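Local coordinates for protein annexin A8 (PDB 1W3W) that acts as an anticoagulant, indirectly inhibiting the thromboplastin-specific complex of blood coagulation, and binds calcium and phospholipid as a member of the annexin family, at residues A121-N126 against S256-R261; E260-A265 against K301-M306. All coordinates share one frame; numbering follows the deposited sequence.

Contact 1: residues A121-N126 against S256-R261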
ATOM      1  N   ALA A 121      -4.081   6.733  -2.046  1.00 15.45           N
ATOM      2  CA  ALA A 121      -5.288   6.362  -2.780  1.00 15.86           C
ATOM      3  C   ALA A 121      -5.968   5.099  -2.260  1.00 16.33           C
ATOM      4  O   ALA A 121      -7.192   4.951  -2.387  1.00 17.57           O
ATOM      5  CB  ALA A 121      -4.979   6.227  -4.246  1.00 16.13           C
ATOM      6  N   SER A 122      -5.212   4.184  -1.672  1.00 15.79           N
ATOM      7  CA  SER A 122      -5.765   2.870  -1.336  1.00 16.06           C
ATOM      8  C   SER A 122      -6.177   2.758   0.129  1.00 16.40           C
ATOM      9  O   SER A 122      -6.842   1.808   0.511  1.00 17.08           O
ATOM     10  CB  SER A 122      -4.776   1.764  -1.698  1.00 15.49           C
ATOM     11  OG  SER A 122      -3.610   1.857  -0.900  1.00 14.76           O
ATOM     12  N   ARG A 123      -5.780   3.721   0.957  1.00 16.44           N
ATOM     13  CA  ARG A 123      -6.180   3.712   2.344  1.00 16.62           C
ATOM     14  C   ARG A 123      -7.475   4.509   2.526  1.00 17.48           C
ATOM     15  O   ARG A 123      -7.772   5.416   1.753  1.00 17.71           O
ATOM     16  CB  ARG A 123      -5.081   4.280   3.235  1.00 16.60           C
ATOM     17  CG  ARG A 123      -4.068   3.280   3.714  1.00 16.53           C
ATOM     18  CD  ARG A 123      -3.621   2.290   2.692  1.00 17.48           C
ATOM     19  NE  ARG A 123      -2.552   1.434   3.195  1.00 17.40           N
ATOM     20  CZ  ARG A 123      -1.774   0.693   2.425  1.00 16.07           C
ATOM     21  NH1 ARG A 123      -1.938   0.690   1.114  1.00 15.02           N
ATOM     22  NH2 ARG A 123      -0.813  -0.038   2.971  1.00 16.90           N
ATOM     23  N   THR A 124      -8.235   4.139   3.549  1.00 18.24           N
ATOM     24  CA  THR A 124      -9.448   4.842   3.909  1.00 19.32           C
ATOM     25  C   THR A 124      -9.062   6.083   4.674  1.00 20.00           C
ATOM     26  O   THR A 124      -7.946   6.210   5.170  1.00 19.19           O
ATOM     27  CB  THR A 124     -10.360   4.004   4.843  1.00 19.21           C
ATOM     28  OG1 THR A 124      -9.690   3.784   6.080  1.00 17.54           O
ATOM     29  CG2 THR A 124     -10.636   2.595   4.323  1.00 20.43           C
ATOM     30  N   LYS A 125     -10.037   6.961   4.840  1.00 21.35           N
ATOM     31  CA  LYS A 125      -9.841   8.179   5.608  1.00 22.48           C
ATOM     32  C   LYS A 125      -9.335   7.897   7.016  1.00 21.55           C
ATOM     33  O   LYS A 125      -8.429   8.573   7.492  1.00 21.79           O
ATOM     34  CB  LYS A 125     -11.158   8.992   5.666  1.00 23.20           C
ATOM     35  CG  LYS A 125     -11.112  10.155   6.639  1.00 27.11           C
ATOM     36  CD  LYS A 125     -10.421  11.397   6.073  1.00 30.75           C
ATOM     37  CE  LYS A 125      -8.874  11.288   5.875  1.00 32.95           C
ATOM     38  NZ  LYS A 125      -8.062  11.113   7.121  1.00 33.05           N
ATOM     39  N   ASN A 126      -9.932   6.916   7.685  1.00 21.31           N
ATOM     40  CA  ASN A 126      -9.579   6.606   9.067  1.00 21.86           C
ATOM     41  C   ASN A 126      -8.185   5.991   9.167  1.00 20.22           C
ATOM     42  O   ASN A 126      -7.456   6.262  10.093  1.00 20.52           O
ATOM     43  CB  ASN A 126     -10.607   5.660   9.710  1.00 22.68           C
ATOM     44  CG  ASN A 126     -12.036   6.180   9.608  1.00 25.35           C
ATOM     45  OD1 ASN A 126     -12.938   5.437   9.250  1.00 30.88           O
ATOM     46  ND2 ASN A 126     -12.240   7.453   9.909  1.00 26.57           N
ATOM     47  N   SER A 256      -8.538  -6.190  -6.228  1.00 16.95           N
ATOM     48  CA  SER A 256      -8.040  -6.282  -7.595  1.00 17.19           C
ATOM     49  C   SER A 256      -6.901  -5.275  -7.863  1.00 16.28           C
ATOM     50  O   SER A 256      -5.952  -5.581  -8.608  1.00 16.30           O
ATOM     51  CB  SER A 256      -9.208  -6.078  -8.567  1.00 17.17           C
ATOM     52  OG  SER A 256      -8.756  -5.874  -9.883  1.00 23.82           O
ATOM     53  N   TYR A 257      -6.977  -4.093  -7.247  1.00 15.21           N
ATOM     54  CA  TYR A 257      -5.910  -3.096  -7.365  1.00 14.52           C
ATOM     55  C   TYR A 257      -4.586  -3.658  -6.831  1.00 13.67           C
ATOM     56  O   TYR A 257      -3.531  -3.541  -7.469  1.00 12.71           O
ATOM     57  CB  TYR A 257      -6.262  -1.784  -6.624  1.00 14.55           C
ATOM     58  CG  TYR A 257      -5.045  -0.894  -6.454  1.00 14.84           C
ATOM     59  CD1 TYR A 257      -4.462  -0.272  -7.539  1.00 15.24           C
ATOM     60  CD2 TYR A 257      -4.450  -0.717  -5.205  1.00 16.04           C
ATOM     61  CE1 TYR A 257      -3.318   0.491  -7.396  1.00 15.49           C
ATOM     62  CE2 TYR A 257      -3.318   0.050  -5.059  1.00 15.74           C
ATOM     63  CZ  TYR A 257      -2.765   0.660  -6.144  1.00 14.77           C
ATOM     64  OH  TYR A 257      -1.641   1.432  -5.986  1.00 16.87           O
ATOM     65  N   PHE A 258      -4.641  -4.247  -5.644  1.00 13.29           N
ATOM     66  CA  PHE A 258      -3.435  -4.786  -5.019  1.00 13.38           C
ATOM     67  C   PHE A 258      -2.862  -5.947  -5.804  1.00 13.08           C
ATOM     68  O   PHE A 258      -1.647  -6.071  -5.886  1.00 13.09           O
ATOM     69  CB  PHE A 258      -3.679  -5.169  -3.553  1.00 13.65           C
ATOM     70  CG  PHE A 258      -3.820  -3.982  -2.650  1.00 13.71           C
ATOM     71  CD1 PHE A 258      -4.986  -3.744  -1.973  1.00 13.88           C
ATOM     72  CD2 PHE A 258      -2.771  -3.080  -2.505  1.00 14.47           C
ATOM     73  CE1 PHE A 258      -5.119  -2.620  -1.149  1.00 14.59           C
ATOM     74  CE2 PHE A 258      -2.900  -1.973  -1.698  1.00 13.92           C
ATOM     75  CZ  PHE A 258      -4.084  -1.745  -1.016  1.00 14.21           C
ATOM     76  N   ALA A 259      -3.720  -6.788  -6.382  1.00 13.59           N
ATOM     77  CA  ALA A 259      -3.249  -7.888  -7.230  1.00 14.38           C
ATOM     78  C   ALA A 259      -2.440  -7.329  -8.391  1.00 15.36           C
ATOM     79  O   ALA A 259      -1.397  -7.862  -8.734  1.00 15.98           O
ATOM     80  CB  ALA A 259      -4.413  -8.716  -7.768  1.00 14.24           C
ATOM     81  N   GLU A 260      -2.941  -6.255  -9.001  1.00 16.37           N
ATOM     82  CA  GLU A 260      -2.320  -5.655 -10.182  1.00 17.07           C
ATOM     83  C   GLU A 260      -1.007  -4.970  -9.833  1.00 16.64           C
ATOM     84  O   GLU A 260      -0.049  -4.992 -10.606  1.00 15.83           O
ATOM     85  CB  GLU A 260      -3.291  -4.652 -10.820  1.00 17.98           C
ATOM     86  CG  GLU A 260      -2.793  -4.021 -12.108  1.00 22.15           C
ATOM     87  CD  GLU A 260      -3.779  -3.002 -12.653  1.00 26.18           C
ATOM     88  OE1 GLU A 260      -4.863  -3.394 -13.118  1.00 30.92           O
ATOM     89  OE2 GLU A 260      -3.468  -1.809 -12.591  1.00 32.38           O
ATOM     90  N   ARG A 261      -0.960  -4.382  -8.650  1.00 16.45           N
ATOM     91  CA  ARG A 261       0.244  -3.772  -8.147  1.00 17.30           C
ATOM     92  C   ARG A 261       1.349  -4.814  -7.980  1.00 17.10           C
ATOM     93  O   ARG A 261       2.496  -4.589  -8.355  1.00 16.64           O
ATOM     94  CB  ARG A 261      -0.064  -3.108  -6.819  1.00 17.60           C
ATOM     95  CG  ARG A 261       0.895  -2.110  -6.440  1.00 20.16           C
ATOM     96  CD  ARG A 261       0.873  -0.849  -7.292  1.00 18.88           C
ATOM     97  NE  ARG A 261       1.775   0.057  -6.630  1.00 18.21           N
ATOM     98  CZ  ARG A 261       2.708   0.787  -7.218  1.00 18.55           C
ATOM     99  NH1 ARG A 261       2.845   0.819  -8.543  1.00 19.32           N
ATOM    100  NH2 ARG A 261       3.473   1.534  -6.460  1.00 16.37           N
TER
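Helix 113-122 ends at S122, and S122 CA and Y257 CA, the closest CA pair across the two segments, lie 8.5 Å apart; R123 already departs from helical geometry, and T124 caps the following helix. Against this break lies the continuous helix of Y257 and F258. F258 CZ meets both atoms of the S122 side chain, at 3.6 Å from CB and 3.6 Å from OG, while Y257 CE2 touches S122 CB at 4.0 Å. The chain of R123, bent at chi2 (42°), brings NH1 to the edge of the F258 ring, 3.9 Å from CZ, with guanidinium and ring planes 76° apart. R123 NH1 donates to S122 OG at 2.9 Å, the hydroxyl lying in the guanidinium plane; OG is also hydrogen-bonded to E118 O, one turn back. With an alanine here, R123 NH1 would probably lose this acceptor and E118 O its donor, and the guanidinium could shift against the F258 edge. No hydrogen bond spans the segments: aromatic side chains of repeat 4 meet a buried helix end of repeat 2 whose S122 hydroxyl and R123 guanidinium find partners on their own side or, like E98 for R123 NH2, beyond both segments, so the junction rests on van der Waals contact.

Contact 2: residues E260-A265 against K301-M306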
ATOM      1  N   GLU A 260      -2.941  -6.255  -9.001  1.00 16.37           N
ATOM      2  CA  GLU A 260      -2.320  -5.655 -10.182  1.00 17.07           C
ATOM      3  C   GLU A 260      -1.007  -4.970  -9.833  1.00 16.64           C
ATOM      4  O   GLU A 260      -0.049  -4.992 -10.606  1.00 15.83           O
ATOM      5  CB  GLU A 260      -3.291  -4.652 -10.820  1.00 17.98           C
ATOM      6  CG  GLU A 260      -2.793  -4.021 -12.108  1.00 22.15           C
ATOM      7  CD  GLU A 260      -3.779  -3.002 -12.653  1.00 26.18           C
ATOM      8  OE1 GLU A 260      -4.863  -3.394 -13.118  1.00 30.92           O
ATOM      9  OE2 GLU A 260      -3.468  -1.809 -12.591  1.00 32.38           O
ATOM     10  N   ARG A 261      -0.960  -4.382  -8.650  1.00 16.45           N
ATOM     11  CA  ARG A 261       0.244  -3.772  -8.147  1.00 17.30           C
ATOM     12  C   ARG A 261       1.349  -4.814  -7.980  1.00 17.10           C
ATOM     13  O   ARG A 261       2.496  -4.589  -8.355  1.00 16.64           O
ATOM     14  CB  ARG A 261      -0.064  -3.108  -6.819  1.00 17.60           C
ATOM     15  CG  ARG A 261       0.895  -2.110  -6.440  1.00 20.16           C
ATOM     16  CD  ARG A 261       0.873  -0.849  -7.292  1.00 18.88           C
ATOM     17  NE  ARG A 261       1.775   0.057  -6.630  1.00 18.21           N
ATOM     18  CZ  ARG A 261       2.708   0.787  -7.218  1.00 18.55           C
ATOM     19  NH1 ARG A 261       2.845   0.819  -8.543  1.00 19.32           N
ATOM     20  NH2 ARG A 261       3.473   1.534  -6.460  1.00 16.37           N
ATOM     21  N   LEU A 262       0.986  -5.959  -7.429  1.00 17.12           N
ATOM     22  CA  LEU A 262       1.932  -7.043  -7.220  1.00 17.50           C
ATOM     23  C   LEU A 262       2.412  -7.617  -8.556  1.00 17.84           C
ATOM     24  O   LEU A 262       3.599  -7.855  -8.728  1.00 17.44           O
ATOM     25  CB  LEU A 262       1.296  -8.126  -6.356  1.00 17.59           C
ATOM     26  CG  LEU A 262       1.054  -7.746  -4.894  1.00 17.37           C
ATOM     27  CD1 LEU A 262       0.253  -8.825  -4.206  1.00 18.57           C
ATOM     28  CD2 LEU A 262       2.382  -7.539  -4.197  1.00 18.19           C
ATOM     29  N   TYR A 263       1.488  -7.811  -9.492  1.00 18.76           N
ATOM     30  CA  TYR A 263       1.815  -8.285 -10.841  1.00 20.14           C
ATOM     31  C   TYR A 263       2.835  -7.399 -11.541  1.00 21.33           C
ATOM     32  O   TYR A 263       3.810  -7.895 -12.115  1.00 21.46           O
ATOM     33  CB  TYR A 263       0.544  -8.370 -11.690  1.00 20.41           C
ATOM     34  CG  TYR A 263       0.762  -8.848 -13.117  1.00 22.34           C
ATOM     35  CD1 TYR A 263       1.000 -10.195 -13.394  1.00 23.72           C
ATOM     36  CD2 TYR A 263       0.726  -7.946 -14.188  1.00 23.46           C
ATOM     37  CE1 TYR A 263       1.200 -10.633 -14.702  1.00 26.17           C
ATOM     38  CE2 TYR A 263       0.919  -8.378 -15.502  1.00 25.85           C
ATOM     39  CZ  TYR A 263       1.156  -9.726 -15.743  1.00 26.24           C
ATOM     40  OH  TYR A 263       1.348 -10.155 -17.027  1.00 29.31           O
ATOM     41  N   TYR A 264       2.631  -6.087 -11.492  1.00 22.52           N
ATOM     42  CA  TYR A 264       3.529  -5.184 -12.194  1.00 24.04           C
ATOM     43  C   TYR A 264       4.837  -4.940 -11.451  1.00 24.27           C
ATOM     44  O   TYR A 264       5.819  -4.557 -12.064  1.00 23.95           O
ATOM     45  CB  TYR A 264       2.827  -3.884 -12.584  1.00 25.23           C
ATOM     46  CG  TYR A 264       1.935  -4.064 -13.804  1.00 28.25           C
ATOM     47  CD1 TYR A 264       0.546  -4.015 -13.694  1.00 31.33           C
ATOM     48  CD2 TYR A 264       2.483  -4.327 -15.063  1.00 32.21           C
ATOM     49  CE1 TYR A 264      -0.280  -4.193 -14.812  1.00 33.74           C
ATOM     50  CE2 TYR A 264       1.665  -4.515 -16.183  1.00 34.03           C
ATOM     51  CZ  TYR A 264       0.282  -4.442 -16.045  1.00 34.36           C
ATOM     52  OH  TYR A 264      -0.539  -4.629 -17.139  1.00 37.45           O
ATOM     53  N   ALA A 265       4.873  -5.230 -10.154  1.00 24.70           N
ATOM     54  CA  ALA A 265       6.127  -5.271  -9.409  1.00 25.28           C
ATOM     55  C   ALA A 265       7.062  -6.376  -9.920  1.00 26.05           C
ATOM     56  O   ALA A 265       8.267  -6.278  -9.760  1.00 25.38           O
ATOM     57  CB  ALA A 265       5.857  -5.492  -7.934  1.00 25.45           C
ATOM     58  N   LYS A 301      -2.496 -17.505 -13.355  1.00 22.23           N
ATOM     59  CA  LYS A 301      -1.422 -18.137 -12.596  1.00 22.07           C
ATOM     60  C   LYS A 301      -1.447 -17.603 -11.165  1.00 21.00           C
ATOM     61  O   LYS A 301      -2.024 -16.544 -10.909  1.00 19.91           O
ATOM     62  CB  LYS A 301      -0.067 -17.846 -13.224  1.00 22.63           C
ATOM     63  CG  LYS A 301       0.180 -16.395 -13.586  1.00 25.61           C
ATOM     64  CD  LYS A 301       1.594 -16.210 -14.166  1.00 29.66           C
ATOM     65  CE  LYS A 301       1.584 -15.668 -15.596  1.00 32.86           C
ATOM     66  NZ  LYS A 301       2.118 -16.658 -16.592  1.00 36.00           N
ATOM     67  N   THR A 302      -0.831 -18.330 -10.237  1.00 19.25           N
ATOM     68  CA  THR A 302      -0.829 -17.917  -8.829  1.00 18.50           C
ATOM     69  C   THR A 302       0.229 -16.847  -8.521  1.00 17.34           C
ATOM     70  O   THR A 302       1.241 -16.738  -9.202  1.00 15.70           O
ATOM     71  CB  THR A 302      -0.607 -19.110  -7.913  1.00 18.99           C
ATOM     72  OG1 THR A 302       0.703 -19.644  -8.130  1.00 18.38           O
ATOM     73  CG2 THR A 302      -1.580 -20.270  -8.236  1.00 19.94           C
ATOM     74  N   LEU A 303      -0.031 -16.069  -7.475  1.00 17.33           N
ATOM     75  CA  LEU A 303       0.914 -15.104  -6.947  1.00 17.28           C
ATOM     76  C   LEU A 303       2.261 -15.777  -6.615  1.00 17.37           C
ATOM     77  O   LEU A 303       3.325 -15.277  -6.967  1.00 16.91           O
ATOM     78  CB  LEU A 303       0.323 -14.472  -5.678  1.00 17.39           C
ATOM     79  CG  LEU A 303       1.193 -13.455  -4.945  1.00 17.75           C
ATOM     80  CD1 LEU A 303       1.592 -12.335  -5.859  1.00 18.00           C
ATOM     81  CD2 LEU A 303       0.431 -12.925  -3.735  1.00 19.04           C
ATOM     82  N   SER A 304       2.189 -16.922  -5.948  1.00 17.82           N
ATOM     83  CA  SER A 304       3.380 -17.681  -5.544  1.00 17.94           C
ATOM     84  C   SER A 304       4.261 -18.107  -6.716  1.00 18.31           C
ATOM     85  O   SER A 304       5.477 -18.085  -6.604  1.00 17.65           O
ATOM     86  CB  SER A 304       2.967 -18.906  -4.735  1.00 18.38           C
ATOM     87  OG  SER A 304       2.358 -18.485  -3.533  1.00 19.74           O
ATOM     88  N   SER A 305       3.658 -18.456  -7.853  1.00 18.77           N
ATOM     89  CA  SER A 305       4.435 -18.893  -9.011  1.00 19.07           C
ATOM     90  C   SER A 305       5.296 -17.749  -9.545  1.00 19.21           C
ATOM     91  O   SER A 305       6.444 -17.968  -9.969  1.00 18.64           O
ATOM     92  CB  SER A 305       3.542 -19.488 -10.122  1.00 19.05           C
ATOM     93  OG  SER A 305       2.920 -18.472 -10.929  1.00 20.89           O
ATOM     94  N   MET A 306       4.763 -16.531  -9.509  1.00 19.45           N
ATOM     95  CA  MET A 306       5.541 -15.383  -9.936  1.00 19.73           C
ATOM     96  C   MET A 306       6.616 -15.022  -8.931  1.00 19.32           C
ATOM     97  O   MET A 306       7.733 -14.671  -9.310  1.00 19.10           O
ATOM     98  CB  MET A 306       4.633 -14.187 -10.252  1.00 20.72           C
ATOM     99  CG  MET A 306       4.199 -14.205 -11.693  1.00 24.36           C
ATOM    100  SD  MET A 306       3.319 -12.763 -12.169  1.00 30.29           S
ATOM    101  CE  MET A 306       4.648 -11.753 -12.720  1.00 28.88           C
TER
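Y263 and M306 cross at a slant, and the thioether comes obliquely upon the CD1-CE1 bond of the tyrosine ring. M306 SD lies 3.7 Å from Y263 CD1 and 3.9 Å from CE1; measured to the ring centroid it is 4.8 Å away and 65° off the normal, an oblique Met-aromatic contact. The M306 chain turns at its last torsion (chi3 90°), which carries CE toward the backbone of helix 254-266, 4.0 Å from Y263 O. Y263 swings its ring out opposite the backbone N (chi1 180°) and so sets it alongside the sulfur; the same ring stacks with that of Y299.

One residue before Y263, and about a turn before M306, the packing is purely aliphatic. L262 presents a single methyl, CD1, which meets the forked end of L303, 4.1 Å from CD1 and equally far from CD2. The first turn of the helix that carries L303 and M306 is secured by T302, whose OG1 accepts from S305 N at 3.2 Å as an N-cap, while S305 OG returns a bond to T302 O.

Both segments belong to annexin repeat 4, and the side chain of M306 lies about 6 Å from the bound calcium ion, which M266, G268, G270 and D310 coordinate. Weakly polar sulfur on aromatic carbon and methyl on methyl therefore join the two helices that lead into the calcium site, with no hydrogen bond between these segments.

Overall arrangement
From the N terminus, the chain first reaches residues 121-126 in repeat 2, passes through repeat 3, and returns at 256-261 to close contact 1, a long loop with 129 residues between its segments. Helix 254-266 then continues directly into contact 2, whose second segment, 301-306, closes a much shorter loop of 35 intervening residues within repeat 4. The loops thus follow one another, overlapping at E260 and R261, and neither encloses the other. Their centres are 16 Å apart. Helix 254-266 serves both: its earlier part meets repeat 2 near the centre of the chain, and its later part meets helix 303-310 beside the calcium site.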